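Local coordinates for dihydroorotase (Saccharomyces cerevisiae S288C, PDB 6L0A), which catalyses the reversible cyclisation of N-carbamoyl-L-aspartate to (S)-dihydroorotate, the third step of de novo pyrimidine synthesis, and uses two zinc ions per subunit, at residues 153-157 and 230-234; 181-187 and 237-242; 276-280 and 346-350. All blocks are in the same frame, centred on the assembly; numbering follows the deposited sequence.

Interaction 1: residues 153-157 and 230-234; sequences VLNAE and KPVAK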
ATOM      1  N   VAL C 153       5.447   3.132  -7.290  1.00 13.61           N
ATOM      2  CA  VAL C 153       4.100   3.699  -7.269  1.00 11.67           C
ATOM      3  C   VAL C 153       4.060   5.055  -6.575  1.00 12.36           C
ATOM      4  O   VAL C 153       3.119   5.822  -6.782  1.00 11.87           O
ATOM      5  CB  VAL C 153       3.093   2.729  -6.612  1.00 12.33           C
ATOM      6  CG1 VAL C 153       2.894   1.471  -7.474  1.00 13.64           C
ATOM      7  CG2 VAL C 153       3.551   2.369  -5.190  1.00 13.05           C
ATOM      8  N   LEU C 154       5.046   5.382  -5.743  1.00 11.99           N
ATOM      9  CA  LEU C 154       4.956   6.647  -5.029  1.00 12.85           C
ATOM     10  C   LEU C 154       5.507   7.828  -5.813  1.00 14.05           C
ATOM     11  O   LEU C 154       5.038   8.956  -5.612  1.00 15.64           O
ATOM     12  CB  LEU C 154       5.695   6.570  -3.697  1.00 13.81           C
ATOM     13  CG  LEU C 154       4.965   5.856  -2.582  1.00 22.24           C
ATOM     14  CD1 LEU C 154       5.917   5.825  -1.423  1.00 29.13           C
ATOM     15  CD2 LEU C 154       3.656   6.549  -2.212  1.00 21.48           C
ATOM     16  N   ASN C 155       6.499   7.620  -6.678  1.00 13.38           N
ATOM     17  CA  ASN C 155       7.029   8.722  -7.470  1.00 13.07           C
ATOM     18  C   ASN C 155       6.680   8.624  -8.953  1.00 11.79           C
ATOM     19  O   ASN C 155       7.184   9.429  -9.744  1.00 12.75           O
ATOM     20  CB  ASN C 155       8.553   8.857  -7.280  1.00 14.41           C
ATOM     21  CG  ASN C 155       9.348   7.697  -7.868  1.00 15.21           C
ATOM     22  OD1 ASN C 155       8.797   6.725  -8.410  1.00 15.46           O
ATOM     23  ND2 ASN C 155      10.672   7.803  -7.773  1.00 18.38           N
ATOM     24  N   ALA C 156       5.830   7.666  -9.356  1.00 11.70           N
ATOM     25  CA  ALA C 156       5.582   7.472 -10.791  1.00 10.75           C
ATOM     26  C   ALA C 156       4.866   8.668 -11.417  1.00 12.75           C
ATOM     27  O   ALA C 156       5.078   8.964 -12.600  1.00 14.78           O
ATOM     28  CB  ALA C 156       4.789   6.184 -11.023  1.00 12.82           C
ATOM     29  N   GLU C 157       4.025   9.368 -10.645  1.00 12.20           N
ATOM     30  CA  GLU C 157       3.353  10.563 -11.142  1.00 10.82           C
ATOM     31  C   GLU C 157       4.335  11.726 -11.292  1.00 12.70           C
ATOM     32  O   GLU C 157       4.386  12.381 -12.343  1.00 11.98           O
ATOM     33  CB  GLU C 157       2.208  10.943 -10.202  1.00 12.04           C
ATOM     34  CG  GLU C 157       1.516  12.216 -10.588  1.00 13.47           C
ATOM     35  CD  GLU C 157       0.289  12.474  -9.741  1.00 13.65           C
ATOM     36  OE1 GLU C 157       0.256  13.500  -9.050  1.00 14.68           O
ATOM     37  OE2 GLU C 157      -0.641  11.645  -9.756  1.00 15.25           O
ATOM     38  N   LYS C 230      -5.185   3.409  -8.789  1.00  9.31           N
ATOM     39  CA  LYS C 230      -4.039   4.062  -9.398  1.00 10.40           C
ATOM     40  C   LYS C 230      -4.456   5.440  -9.907  1.00 14.06           C
ATOM     41  O   LYS C 230      -5.587   5.599 -10.379  1.00 15.87           O
ATOM     42  CB  LYS C 230      -3.462   3.218 -10.568  1.00 11.48           C
ATOM     43  CG  LYS C 230      -2.990   1.795 -10.172  1.00 12.62           C
ATOM     44  CD  LYS C 230      -1.893   1.816  -9.113  1.00 17.87           C
ATOM     45  CE  LYS C 230      -0.592   2.324  -9.677  1.00 18.03           C
ATOM     46  NZ  LYS C 230       0.156   1.270 -10.490  1.00 13.83           N
ATOM     47  N   PRO C 231      -3.620   6.483  -9.732  1.00 12.05           N
ATOM     48  CA  PRO C 231      -2.400   6.460  -8.921  1.00 10.53           C
ATOM     49  C   PRO C 231      -2.779   6.266  -7.463  1.00  9.44           C
ATOM     50  O   PRO C 231      -3.911   6.619  -7.065  1.00 10.15           O
ATOM     51  CB  PRO C 231      -1.758   7.836  -9.160  1.00 10.47           C
ATOM     52  CG  PRO C 231      -2.597   8.509 -10.255  1.00 11.88           C
ATOM     53  CD  PRO C 231      -3.940   7.839 -10.210  1.00 12.77           C
ATOM     54  N   VAL C 232      -1.889   5.646  -6.687  1.00  9.91           N
ATOM     55  CA  VAL C 232      -2.215   5.361  -5.297  1.00  9.25           C
ATOM     56  C   VAL C 232      -2.325   6.671  -4.529  1.00 11.93           C
ATOM     57  O   VAL C 232      -1.682   7.671  -4.872  1.00 10.57           O
ATOM     58  CB  VAL C 232      -1.156   4.438  -4.661  1.00 10.06           C
ATOM     59  CG1 VAL C 232      -1.010   3.133  -5.467  1.00 11.48           C
ATOM     60  CG2 VAL C 232       0.189   5.158  -4.523  1.00 12.26           C
ATOM     61  N   ALA C 233      -3.147   6.666  -3.480  1.00 10.57           N
ATOM     62  CA  ALA C 233      -3.166   7.783  -2.542  1.00 12.75           C
ATOM     63  C   ALA C 233      -1.839   7.841  -1.795  1.00 11.07           C
ATOM     64  O   ALA C 233      -1.282   6.806  -1.407  1.00 10.67           O
ATOM     65  CB  ALA C 233      -4.335   7.635  -1.560  1.00 12.56           C
ATOM     66  N   LYS C 234      -1.312   9.043  -1.610  1.00 10.00           N
ATOM     67  CA  LYS C 234       0.078   9.226  -1.204  1.00 11.52           C
ATOM     68  C   LYS C 234       0.119   9.803   0.215  1.00 13.55           C
ATOM     69  O   LYS C 234      -0.596   9.285   1.081  1.00 13.25           O
ATOM     70  CB  LYS C 234       0.806  10.047  -2.257  1.00 12.71           C
ATOM     71  CG  LYS C 234       0.901   9.268  -3.574  1.00 13.54           C
ATOM     72  CD  LYS C 234       1.447  10.098  -4.710  1.00 13.81           C
ATOM     73  CE  LYS C 234       1.680   9.224  -5.943  1.00 11.43           C
ATOM     74  NZ  LYS C 234       0.438   8.669  -6.613  1.00 12.49           N
TER
HETATM   75  O   HOH W   1       0.658   5.160  -8.074  1.00 11.35           O
HETATM   76  O   HOH W   2       2.381   7.735  -8.629  1.00 14.71           O

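Interaction 2: residues 181-187 and 237-242; sequences CTSESAI and NDKKAL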
ATOM      1  N   CYS C 181      -4.957  13.835 -10.393  1.00 11.64           N
ATOM      2  CA  CYS C 181      -3.690  14.170  -9.747  1.00 13.98           C
ATOM      3  C   CYS C 181      -3.671  13.667  -8.316  1.00 13.34           C
ATOM      4  O   CYS C 181      -4.682  13.735  -7.599  1.00 12.83           O
ATOM      5  CB  CYS C 181      -3.444  15.679  -9.743  1.00 16.91           C
ATOM      6  SG  CYS C 181      -2.986  16.342 -11.341  1.00 30.16           S
ATOM      7  N   THR C 182      -2.498  13.206  -7.878  1.00 11.33           N
ATOM      8  CA  THR C 182      -2.385  12.687  -6.527  1.00 10.57           C
ATOM      9  C   THR C 182      -1.242  13.269  -5.718  1.00 12.33           C
ATOM     10  O   THR C 182      -1.128  12.932  -4.542  1.00 13.50           O
ATOM     11  CB  THR C 182      -2.228  11.164  -6.556  1.00 11.72           C
ATOM     12  OG1 THR C 182      -1.064  10.837  -7.332  1.00 11.47           O
ATOM     13  CG2 THR C 182      -3.453  10.525  -7.155  1.00 10.43           C
ATOM     14  N   SER C 183      -0.386  14.108  -6.304  1.00 12.25           N
ATOM     15  CA  SER C 183       0.824  14.552  -5.624  1.00 14.24           C
ATOM     16  C   SER C 183       0.908  16.069  -5.585  1.00 17.66           C
ATOM     17  O   SER C 183       0.427  16.761  -6.488  1.00 16.34           O
ATOM     18  CB  SER C 183       2.072  13.997  -6.307  1.00 15.82           C
ATOM     19  OG  SER C 183       2.248  14.575  -7.586  1.00 18.33           O
ATOM     20  N   GLU C 184       1.524  16.583  -4.517  1.00 18.29           N
ATOM     21  CA  GLU C 184       1.818  18.010  -4.453  1.00 17.53           C
ATOM     22  C   GLU C 184       2.655  18.445  -5.642  1.00 19.98           C
ATOM     23  O   GLU C 184       2.458  19.545  -6.180  1.00 21.68           O
ATOM     24  CB  GLU C 184       2.538  18.352  -3.146  1.00 18.99           C
ATOM     25  CG  GLU C 184       2.913  19.818  -3.076  1.00 22.61           C
ATOM     26  CD  GLU C 184       3.651  20.196  -1.812  1.00 28.12           C
ATOM     27  OE1 GLU C 184       4.605  19.482  -1.444  1.00 30.24           O
ATOM     28  OE2 GLU C 184       3.264  21.204  -1.188  1.00 29.49           O
ATOM     29  N   SER C 185       3.597  17.595  -6.065  1.00 18.18           N
ATOM     30  CA  SER C 185       4.432  17.934  -7.211  1.00 20.67           C
ATOM     31  C   SER C 185       3.584  18.209  -8.441  1.00 22.84           C
ATOM     32  O   SER C 185       3.841  19.169  -9.178  1.00 20.87           O
ATOM     33  CB  SER C 185       5.433  16.813  -7.497  1.00 21.12           C
ATOM     34  OG  SER C 185       6.432  16.777  -6.499  1.00 30.41           O
ATOM     35  N   ALA C 186       2.567  17.373  -8.685  1.00 17.87           N
ATOM     36  CA  ALA C 186       1.717  17.583  -9.851  1.00 17.22           C
ATOM     37  C   ALA C 186       0.912  18.867  -9.722  1.00 18.88           C
ATOM     38  O   ALA C 186       0.760  19.602 -10.706  1.00 17.84           O
ATOM     39  CB  ALA C 186       0.782  16.393 -10.055  1.00 16.50           C
ATOM     40  N   ILE C 187       0.381  19.150  -8.525  1.00 17.43           N
ATOM     41  CA  ILE C 187      -0.388  20.381  -8.320  1.00 21.83           C
ATOM     42  C   ILE C 187       0.470  21.600  -8.647  1.00 21.47           C
ATOM     43  O   ILE C 187       0.031  22.521  -9.351  1.00 21.93           O
ATOM     44  CB  ILE C 187      -0.934  20.450  -6.883  1.00 17.32           C
ATOM     45  CG1 ILE C 187      -1.972  19.352  -6.625  1.00 16.07           C
ATOM     46  CG2 ILE C 187      -1.563  21.815  -6.611  1.00 21.60           C
ATOM     47  CD1 ILE C 187      -3.025  19.218  -7.727  1.00 17.41           C
ATOM     48  N   ASN C 237       0.921  15.273   3.152  1.00 19.11           N
ATOM     49  CA  ASN C 237       1.279  16.530   2.489  1.00 20.24           C
ATOM     50  C   ASN C 237       0.701  16.599   1.080  1.00 20.59           C
ATOM     51  O   ASN C 237       0.337  17.681   0.601  1.00 19.54           O
ATOM     52  CB  ASN C 237       2.803  16.687   2.444  1.00 22.76           C
ATOM     53  CG  ASN C 237       3.257  17.904   1.634  1.00 34.00           C
ATOM     54  OD1 ASN C 237       3.135  19.049   2.082  1.00 34.67           O
ATOM     55  ND2 ASN C 237       3.802  17.657   0.443  1.00 31.66           N
ATOM     56  N   ASP C 238       0.623  15.462   0.395  1.00 17.92           N
ATOM     57  CA  ASP C 238      -0.016  15.427  -0.914  1.00 15.56           C
ATOM     58  C   ASP C 238      -1.515  15.660  -0.797  1.00 16.36           C
ATOM     59  O   ASP C 238      -2.078  16.503  -1.504  1.00 18.69           O
ATOM     60  CB  ASP C 238       0.274  14.089  -1.590  1.00 14.84           C
ATOM     61  CG  ASP C 238       1.741  13.851  -1.762  1.00 16.06           C
ATOM     62  OD1 ASP C 238       2.379  14.696  -2.425  1.00 18.45           O
ATOM     63  OD2 ASP C 238       2.260  12.828  -1.244  1.00 16.63           O
ATOM     64  N   LYS C 239      -2.186  14.925   0.093  1.00 16.11           N
ATOM     65  CA  LYS C 239      -3.617  15.139   0.253  1.00 18.42           C
ATOM     66  C   LYS C 239      -3.918  16.593   0.612  1.00 21.19           C
ATOM     67  O   LYS C 239      -4.917  17.157   0.141  1.00 16.99           O
ATOM     68  CB  LYS C 239      -4.193  14.196   1.307  1.00 17.29           C
ATOM     69  CG  LYS C 239      -5.680  14.416   1.529  1.00 18.66           C
ATOM     70  CD  LYS C 239      -6.278  13.388   2.476  1.00 22.15           C
ATOM     71  CE  LYS C 239      -6.277  13.903   3.901  1.00 31.78           C
ATOM     72  NZ  LYS C 239      -7.196  13.095   4.743  1.00 34.22           N
ATOM     73  N   LYS C 240      -3.057  17.218   1.433  1.00 17.48           N
ATOM     74  CA  LYS C 240      -3.229  18.633   1.768  1.00 22.26           C
ATOM     75  C   LYS C 240      -3.216  19.497   0.517  1.00 19.96           C
ATOM     76  O   LYS C 240      -4.052  20.398   0.370  1.00 20.74           O
ATOM     77  CB  LYS C 240      -2.136  19.094   2.745  1.00 22.44           C
ATOM     78  CG  LYS C 240      -1.741  20.600   2.647  1.00 27.08           C
ATOM     79  CD  LYS C 240      -1.340  21.179   4.016  1.00 36.25           C
ATOM     80  CE  LYS C 240      -0.339  22.358   3.948  1.00 28.33           C
ATOM     81  NZ  LYS C 240      -0.377  23.189   2.699  1.00 35.28           N
ATOM     82  N   ALA C 241      -2.258  19.250  -0.388  1.00 17.66           N
ATOM     83  CA  ALA C 241      -2.176  20.025  -1.619  1.00 17.43           C
ATOM     84  C   ALA C 241      -3.396  19.790  -2.499  1.00 20.54           C
ATOM     85  O   ALA C 241      -3.901  20.730  -3.123  1.00 18.00           O
ATOM     86  CB  ALA C 241      -0.893  19.684  -2.383  1.00 16.44           C
ATOM     87  N   LEU C 242      -3.882  18.539  -2.573  1.00 16.96           N
ATOM     88  CA  LEU C 242      -5.033  18.247  -3.426  1.00 16.80           C
ATOM     89  C   LEU C 242      -6.291  18.941  -2.924  1.00 19.01           C
ATOM     90  O   LEU C 242      -7.070  19.470  -3.719  1.00 20.03           O
ATOM     91  CB  LEU C 242      -5.286  16.740  -3.502  1.00 15.29           C
ATOM     92  CG  LEU C 242      -4.128  15.863  -3.974  1.00 14.12           C
ATOM     93  CD1 LEU C 242      -4.516  14.398  -3.897  1.00 11.93           C
ATOM     94  CD2 LEU C 242      -3.734  16.205  -5.401  1.00 13.93           C
TER
HETATM   95  O   HOH W   3       4.642  15.486  -4.127  1.00 24.69           O

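Interaction 3: residues 276-280 and 346-350; sequences GVYSQ and IIPFK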
ATOM      1  N   GLY C 276      -8.956   0.492  -8.203  1.00 14.21           N
ATOM      2  CA  GLY C 276     -10.116   1.330  -8.443  1.00 12.78           C
ATOM      3  C   GLY C 276     -11.044   1.484  -7.260  1.00 15.84           C
ATOM      4  O   GLY C 276     -11.310   0.524  -6.521  1.00 14.32           O
ATOM      5  N   VAL C 277     -11.554   2.701  -7.086  1.00 10.78           N
ATOM      6  CA  VAL C 277     -12.509   3.036  -6.040  1.00 12.34           C
ATOM      7  C   VAL C 277     -13.831   3.356  -6.721  1.00 14.57           C
ATOM      8  O   VAL C 277     -13.848   4.050  -7.744  1.00 13.54           O
ATOM      9  CB  VAL C 277     -12.013   4.230  -5.202  1.00 14.25           C
ATOM     10  CG1 VAL C 277     -13.124   4.752  -4.264  1.00 13.72           C
ATOM     11  CG2 VAL C 277     -10.738   3.843  -4.406  1.00 14.39           C
ATOM     12  N   TYR C 278     -14.934   2.847  -6.162  1.00 15.81           N
ATOM     13  CA  TYR C 278     -16.268   3.085  -6.715  1.00 13.23           C
ATOM     14  C   TYR C 278     -16.936   4.231  -5.963  1.00 17.53           C
ATOM     15  O   TYR C 278     -17.368   4.067  -4.816  1.00 19.92           O
ATOM     16  CB  TYR C 278     -17.143   1.836  -6.650  1.00 17.54           C
ATOM     17  CG  TYR C 278     -18.545   2.163  -7.112  1.00 17.43           C
ATOM     18  CD1 TYR C 278     -18.817   2.341  -8.458  1.00 16.51           C
ATOM     19  CD2 TYR C 278     -19.576   2.359  -6.198  1.00 20.90           C
ATOM     20  CE1 TYR C 278     -20.103   2.676  -8.903  1.00 17.47           C
ATOM     21  CE2 TYR C 278     -20.871   2.701  -6.631  1.00 21.22           C
ATOM     22  CZ  TYR C 278     -21.117   2.864  -7.982  1.00 19.10           C
ATOM     23  OH  TYR C 278     -22.394   3.199  -8.417  1.00 20.04           O
ATOM     24  N   SER C 279     -17.078   5.375  -6.631  1.00 15.00           N
ATOM     25  CA  SER C 279     -17.641   6.557  -6.004  1.00 15.34           C
ATOM     26  C   SER C 279     -18.898   7.077  -6.696  1.00 18.04           C
ATOM     27  O   SER C 279     -19.449   8.088  -6.247  1.00 18.35           O
ATOM     28  CB  SER C 279     -16.592   7.681  -5.945  1.00 16.66           C
ATOM     29  OG  SER C 279     -16.108   7.986  -7.243  1.00 16.27           O
ATOM     30  N   GLN C 280     -19.376   6.420  -7.756  1.00 14.90           N
ATOM     31  CA  GLN C 280     -20.428   7.030  -8.580  1.00 15.54           C
ATOM     32  C   GLN C 280     -21.705   7.272  -7.786  1.00 20.58           C
ATOM     33  O   GLN C 280     -22.328   8.334  -7.920  1.00 16.21           O
ATOM     34  CB  GLN C 280     -20.734   6.161  -9.792  1.00 17.28           C
ATOM     35  CG  GLN C 280     -21.268   6.957 -10.970  1.00 14.88           C
ATOM     36  CD  GLN C 280     -20.174   7.773 -11.628  1.00 15.65           C
ATOM     37  OE1 GLN C 280     -19.270   7.215 -12.247  1.00 18.48           O
ATOM     38  NE2 GLN C 280     -20.223   9.096 -11.465  1.00 14.45           N
ATOM     39  N   ILE C 346     -20.704  -4.444  -5.196  1.00 25.54           N
ATOM     40  CA  ILE C 346     -19.608  -3.482  -5.174  1.00 22.64           C
ATOM     41  C   ILE C 346     -19.550  -2.859  -3.792  1.00 25.12           C
ATOM     42  O   ILE C 346     -20.585  -2.484  -3.227  1.00 26.80           O
ATOM     43  CB  ILE C 346     -19.792  -2.376  -6.231  1.00 24.62           C
ATOM     44  CG1 ILE C 346     -19.900  -2.960  -7.631  1.00 22.59           C
ATOM     45  CG2 ILE C 346     -18.652  -1.353  -6.150  1.00 23.52           C
ATOM     46  CD1 ILE C 346     -20.663  -2.031  -8.568  1.00 23.58           C
ATOM     47  N   ILE C 347     -18.343  -2.717  -3.253  1.00 20.36           N
ATOM     48  CA  ILE C 347     -18.123  -1.984  -2.011  1.00 22.26           C
ATOM     49  C   ILE C 347     -17.932  -0.513  -2.372  1.00 25.57           C
ATOM     50  O   ILE C 347     -16.927  -0.175  -3.023  1.00 23.83           O
ATOM     51  CB  ILE C 347     -16.919  -2.531  -1.235  1.00 22.85           C
ATOM     52  CG1 ILE C 347     -16.952  -4.065  -1.215  1.00 25.47           C
ATOM     53  CG2 ILE C 347     -16.917  -1.972   0.166  1.00 24.95           C
ATOM     54  CD1 ILE C 347     -18.139  -4.637  -0.426  1.00 28.05           C
ATOM     55  N   PRO C 348     -18.845   0.376  -1.988  1.00 22.44           N
ATOM     56  CA  PRO C 348     -18.681   1.795  -2.308  1.00 18.78           C
ATOM     57  C   PRO C 348     -17.639   2.462  -1.423  1.00 23.78           C
ATOM     58  O   PRO C 348     -17.324   2.009  -0.317  1.00 20.63           O
ATOM     59  CB  PRO C 348     -20.075   2.372  -2.040  1.00 22.23           C
ATOM     60  CG  PRO C 348     -20.590   1.501  -0.891  1.00 23.43           C
ATOM     61  CD  PRO C 348     -20.072   0.123  -1.199  1.00 23.62           C
ATOM     62  N   PHE C 349     -17.108   3.567  -1.942  1.00 16.45           N
ATOM     63  CA  PHE C 349     -16.195   4.400  -1.178  1.00 17.58           C
ATOM     64  C   PHE C 349     -16.838   4.840   0.134  1.00 21.76           C
ATOM     65  O   PHE C 349     -17.999   5.267   0.158  1.00 19.29           O
ATOM     66  CB  PHE C 349     -15.806   5.619  -2.017  1.00 17.99           C
ATOM     67  CG  PHE C 349     -14.839   6.536  -1.354  1.00 18.33           C
ATOM     68  CD1 PHE C 349     -13.634   6.060  -0.867  1.00 16.53           C
ATOM     69  CD2 PHE C 349     -15.133   7.886  -1.227  1.00 14.87           C
ATOM     70  CE1 PHE C 349     -12.749   6.909  -0.260  1.00 18.94           C
ATOM     71  CE2 PHE C 349     -14.249   8.745  -0.631  1.00 20.35           C
ATOM     72  CZ  PHE C 349     -13.053   8.258  -0.140  1.00 19.37           C
ATOM     73  N   LYS C 350     -16.082   4.721   1.226  1.00 17.94           N
ATOM     74  CA  LYS C 350     -16.497   5.198   2.550  1.00 21.86           C
ATOM     75  C   LYS C 350     -17.753   4.486   3.038  1.00 23.52           C
ATOM     76  O   LYS C 350     -18.569   5.073   3.757  1.00 24.50           O
ATOM     77  CB  LYS C 350     -16.707   6.714   2.564  1.00 17.30           C
ATOM     78  CG  LYS C 350     -15.416   7.513   2.681  1.00 23.22           C
ATOM     79  CD  LYS C 350     -15.652   8.998   2.513  1.00 21.55           C
ATOM     80  CE  LYS C 350     -16.635   9.534   3.548  1.00 26.67           C
ATOM     81  NZ  LYS C 350     -16.021   9.643   4.904  1.00 24.11           N
TER
HETATM   82  O   HOH W   4     -14.801   1.542  -3.514  1.00 17.05           O

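Interaction 1: residues 153-157 and 230-234
V153, L154 and E157 meet V232, K234 and P231 in a buried contact bridged by water, where the entry into helix 156-170 lies against the loop that follows helix 218-221, beside the active site and the subunit interface. No direct hydrogen bond crosses it. The long chain of K234 runs past L154 in the opposite direction, with K234 CG 4.1 Å from L154 CD2. K234 CE then comes within 3.4 Å of L154 O. Only at its end does the chain turn (chi4 68°), which brings NZ back to its own loop: NZ donates to V232 O at 2.9 Å, in the carbonyl plane and on a lone pair. Two waters fill in the polar link. One joins V153 O to V232 N; the other is held by V153 O, E157 N and K234 NZ, the last at 3.0 Å. V153 CB lies 4.3 Å from V232 CG1, with L154 CD2 nearing V232 CG2 at 4.4 Å. E157 reaches out with its chain extended, and its OE2 lies 3.7 Å from P231 CG. T182 OG1 is hydrogen-bonded to both K234 NZ and E157 OE2, and S183 OG holds E157 OE1. P231, preceded by a cis peptide bond, also packs on the zinc ligand H180, and K230 belongs to the malate pocket. V153 packs on I218 of the second subunit, and L154 on its counterpart there. With E157 OE2 4.5 Å from K234 NZ, beyond a salt bridge, the two buried charges probably stabilise each other through space and through the T182 hydroxyl they share, while a carbonyl, water and S183 help satisfy them.

Interaction 2: residues 181-187 and 237-242
E184 holds CG anti to its backbone nitrogen (chi1 177°) and continues extended, which carries its carboxylate along the neighbouring helix to N237, whose own CG is likewise anti to N (chi1 174°). There N237 ND2 donates to E184 OE1 at 2.7 Å. The carboxylate and amide planes stand 72° apart: the acceptor lies in the amide plane of N237, yet the N-H comes down on OE1 from above the carboxylate plane. A second bond runs the other way. D238 OD1 accepts from E184 N at 2.9 Å, nearly straight and on the anti side of the carboxylate, so an acid from helix 236-246 takes up a backbone N-H in the first turn of helix 184-193. The same OD1 accepts from a water, which in turn accepts from S185 N, and D238 OD2 is held by L235 N. The E184 N-H at this helix start, with that of L235, would probably favour the charged form of D238. S183 is the N-cap, its OG accepting from A186 N at 3.0 Å and also bonded to E157. Beside them, A241 CB packs 3.8 Å from E184 CB. Deeper in, L242 CD2 approaches C181 O at 3.4 Å and meets I187 CG1 at 3.8 Å, the side chains crossing at about a right angle. An alanine replacing E184 would lose the carboxylate, and is likely to leave the N237 amide without this acceptor and free to turn, while the D238 bond to the backbone could persist. Helix 184-193 follows strand 175-178 and helix 236-246 comes after strand 205-209, so helices after neighbouring parallel strands pack side by side, as in the TIM barrel of amidohydrolases, with T182 two residues beyond the zinc ligand H180.

Interaction 3: residues 276-280 and 346-350
Y278 packs against I346 from its first side-chain carbon: CB lies 3.6 Å from I346 CG2, and CG is equally close to that methyl. With CG anti to the backbone N (chi1 175°), the ring is directed past I346 CG2 to P348: CD2 remains near the methyl, and P348 CA lies at the ring edge, near its plane. Q280 N is over the centre of one face. At the tip, OH is hydrogen-bonded to S281 OG. The Y278 backbone bonds as well: F349 N donates to Y278 O at 2.9 Å, and a water links Y278 N to I347 O. On the other side of this bond V277 CG1 touches F349 CB at 3.6 Å and comes within 3.7 Å of F349 CD1. K350 CG covers one face of the F349 ring, and Y286 meets that ring edge-to-face. Two largely irregular segments thus meet through one direct backbone bond, one water and apolar side chains. The contact ties the connection between strands 345-346 and 354-362 to the loop after strand 253-255, whose G276 lines the malate pocket, as in TIM-barrel amidohydrolases, where loops following the barrel strands build the active site.

Interactions 1 and 2 share one neighbourhood and touch directly: a carboxylate of interaction 1 ties the start of helix 156-170 to that of helix 184-193. Segments 230-234 and 237-242 follow each other closely along the chain. Interaction 3 lies apart, its centre about 19 Å from that of interaction 1 and 21 Å from that of interaction 2. Interactions 1 and 3 are buried, whereas interaction 2 runs out to exposed N237. The two buried contacts still differ in chemistry: charges and waters in interaction 1, mostly apolar side chains with one direct backbone bond and one bridging water in interaction 3. Interaction 2 combines direct polar bonds with a leucine-isoleucine interior.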